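Local coordinates for proteasome assembly chaperone family protein (Pyrococcus furiosus DSM 3638, PDB 3WZ2) that is an archaeal homolog of the eukaryotic proteasome-assembly chaperones and probably acts as a chaperone or activator partner of the proteasome, at residues A190-V195 against E209-E214. Numbering follows the deposited sequence.
Sequences AAANVV and EPLLKE
L211 and L212, neighbours on the short helix 209-213, close on A192 of helix 188-202 with one methyl each. The tight part is buried. CD2 of L211 lies against the backbone of the other helix where A191 joins A192, 3.8 Å from A192 N and 4.2 Å from A191 C. The same methyl stands 4.0 Å from A192 CB and 4.2 Å from A191 CB, so a single branch of L211 touches both alanines. Its CG is anti to the backbone N (chi1 -157°), which swings CG and its methyls toward helix 188-202. From the other flank, CD2 of L212 meets A192 CB at 3.7 Å, and the alanine methyl is thus touched by both leucines.

The packing extends into the fold: L211 also rests on F39 and A191 on I35, both of helix 32-43, and V208, in the loop that joins the helices, touches A192 and V195. The L212 flank is less enclosed: its methyl approach is the shortest, but this leucine is partly exposed, buries less surface against 190-195 than L211 does, and within 190-195 meets only A192. Farther round helix 209-213, E209 and K213 are exposed to solvent.

The two helical segments run antiparallel, at 175°, with their axes 9.5 Å apart at closest approach; the CA atoms of A192 and L211 are 6.6 Å apart. They form a helical hairpin that returns the chain beside helix 188-202 before the C-terminal helices, in a region predicted from L212 onward to be coiled coil. No hydrogen bond or salt bridge joins the segments, and the backbone bonds stay within each helix, as from V195 N to A191 O. Cohesion across the pair therefore rests on apolar packing of leucine methyls against alanine, while the exposed E209 and K213 make no contact with 190-195.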
# COMPACT_ATOMS: atom_id res chain seq x y z
N ALA B 190 17.48 -34.32 6.18
CA ALA B 190 18.00 -33.26 7.00
C ALA B 190 17.13 -33.01 8.22
O ALA B 190 17.65 -32.87 9.32
CB ALA B 190 18.15 -31.97 6.19
N ALA B 191 15.81 -33.06 8.05
CA ALA B 191 14.92 -32.95 9.19
C ALA B 191 15.21 -34.02 10.23
O ALA B 191 15.25 -33.77 11.43
CB ALA B 191 13.47 -32.99 8.77
N ALA B 192 15.40 -35.23 9.77
CA ALA B 192 15.69 -36.35 10.66
C ALA B 192 16.99 -36.12 11.39
O ALA B 192 17.06 -36.41 12.57
CB ALA B 192 15.76 -37.65 9.86
N ASN B 193 18.02 -35.63 10.69
CA ASN B 193 19.27 -35.29 11.36
C ASN B 193 19.04 -34.27 12.51
O ASN B 193 19.63 -34.39 13.58
CB ASN B 193 20.28 -34.68 10.37
CG ASN B 193 20.69 -35.64 9.26
OD1 ASN B 193 20.59 -36.84 9.42
ND2 ASN B 193 21.26 -35.11 8.17
N VAL B 194 18.19 -33.28 12.26
CA VAL B 194 17.91 -32.27 13.26
C VAL B 194 17.13 -32.85 14.44
O VAL B 194 17.44 -32.58 15.60
CB VAL B 194 17.16 -31.07 12.65
CG1 VAL B 194 16.61 -30.19 13.72
CG2 VAL B 194 18.11 -30.31 11.74
N VAL B 195 16.15 -33.69 14.16
CA VAL B 195 15.42 -34.34 15.23
C VAL B 195 16.33 -35.20 16.12
O VAL B 195 16.19 -35.16 17.34
CB VAL B 195 14.28 -35.21 14.70
CG1 VAL B 195 13.67 -36.04 15.82
CG2 VAL B 195 13.24 -34.33 14.06
N GLU B 209 13.21 -43.23 12.52
CA GLU B 209 13.00 -44.24 11.50
C GLU B 209 11.71 -44.08 10.71
O GLU B 209 11.71 -44.18 9.48
CB GLU B 209 13.13 -45.65 12.08
CG GLU B 209 14.55 -46.03 12.49
CD GLU B 209 15.52 -46.13 11.31
OE1 GLU B 209 15.15 -46.74 10.28
OE2 GLU B 209 16.66 -45.60 11.41
N PRO B 210 10.60 -43.75 11.39
CA PRO B 210 9.38 -43.47 10.62
C PRO B 210 9.46 -42.28 9.62
O PRO B 210 8.83 -42.29 8.56
CB PRO B 210 8.32 -43.22 11.70
CG PRO B 210 8.88 -43.81 12.94
CD PRO B 210 10.36 -43.66 12.84
N LEU B 211 10.31 -41.31 9.94
CA LEU B 211 10.57 -40.18 9.04
C LEU B 211 11.38 -40.61 7.83
O LEU B 211 11.10 -40.18 6.70
CB LEU B 211 11.38 -39.10 9.77
CG LEU B 211 11.36 -37.65 9.32
CD1 LEU B 211 10.00 -37.29 8.80
CD2 LEU B 211 11.88 -36.60 10.32
N LEU B 212 12.45 -41.37 8.07
CA LEU B 212 13.28 -41.84 6.97
C LEU B 212 12.47 -42.79 6.08
O LEU B 212 12.67 -42.81 4.87
CB LEU B 212 14.55 -42.52 7.49
CG LEU B 212 15.49 -41.62 8.31
CD1 LEU B 212 16.64 -42.44 8.88
CD2 LEU B 212 16.04 -40.47 7.48
N LYS B 213 11.56 -43.55 6.68
CA LYS B 213 10.72 -44.52 5.98
C LYS B 213 9.78 -43.83 4.99
O LYS B 213 9.56 -44.31 3.86
CB LYS B 213 9.93 -45.37 7.01
CG LYS B 213 8.54 -45.80 6.53
CD LYS B 213 8.02 -47.06 7.24
CE LYS B 213 7.61 -48.12 6.22
NZ LYS B 213 7.04 -49.34 6.87
N GLU B 214 9.28 -42.66 5.37
CA GLU B 214 8.38 -41.93 4.51
C GLU B 214 9.04 -40.77 3.79
O GLU B 214 8.35 -39.94 3.21
CB GLU B 214 7.23 -41.40 5.32
CG GLU B 214 6.45 -42.44 6.08
CD GLU B 214 5.38 -41.81 7.01
OE1 GLU B 214 4.93 -40.64 6.77
OE2 GLU B 214 5.01 -42.46 8.03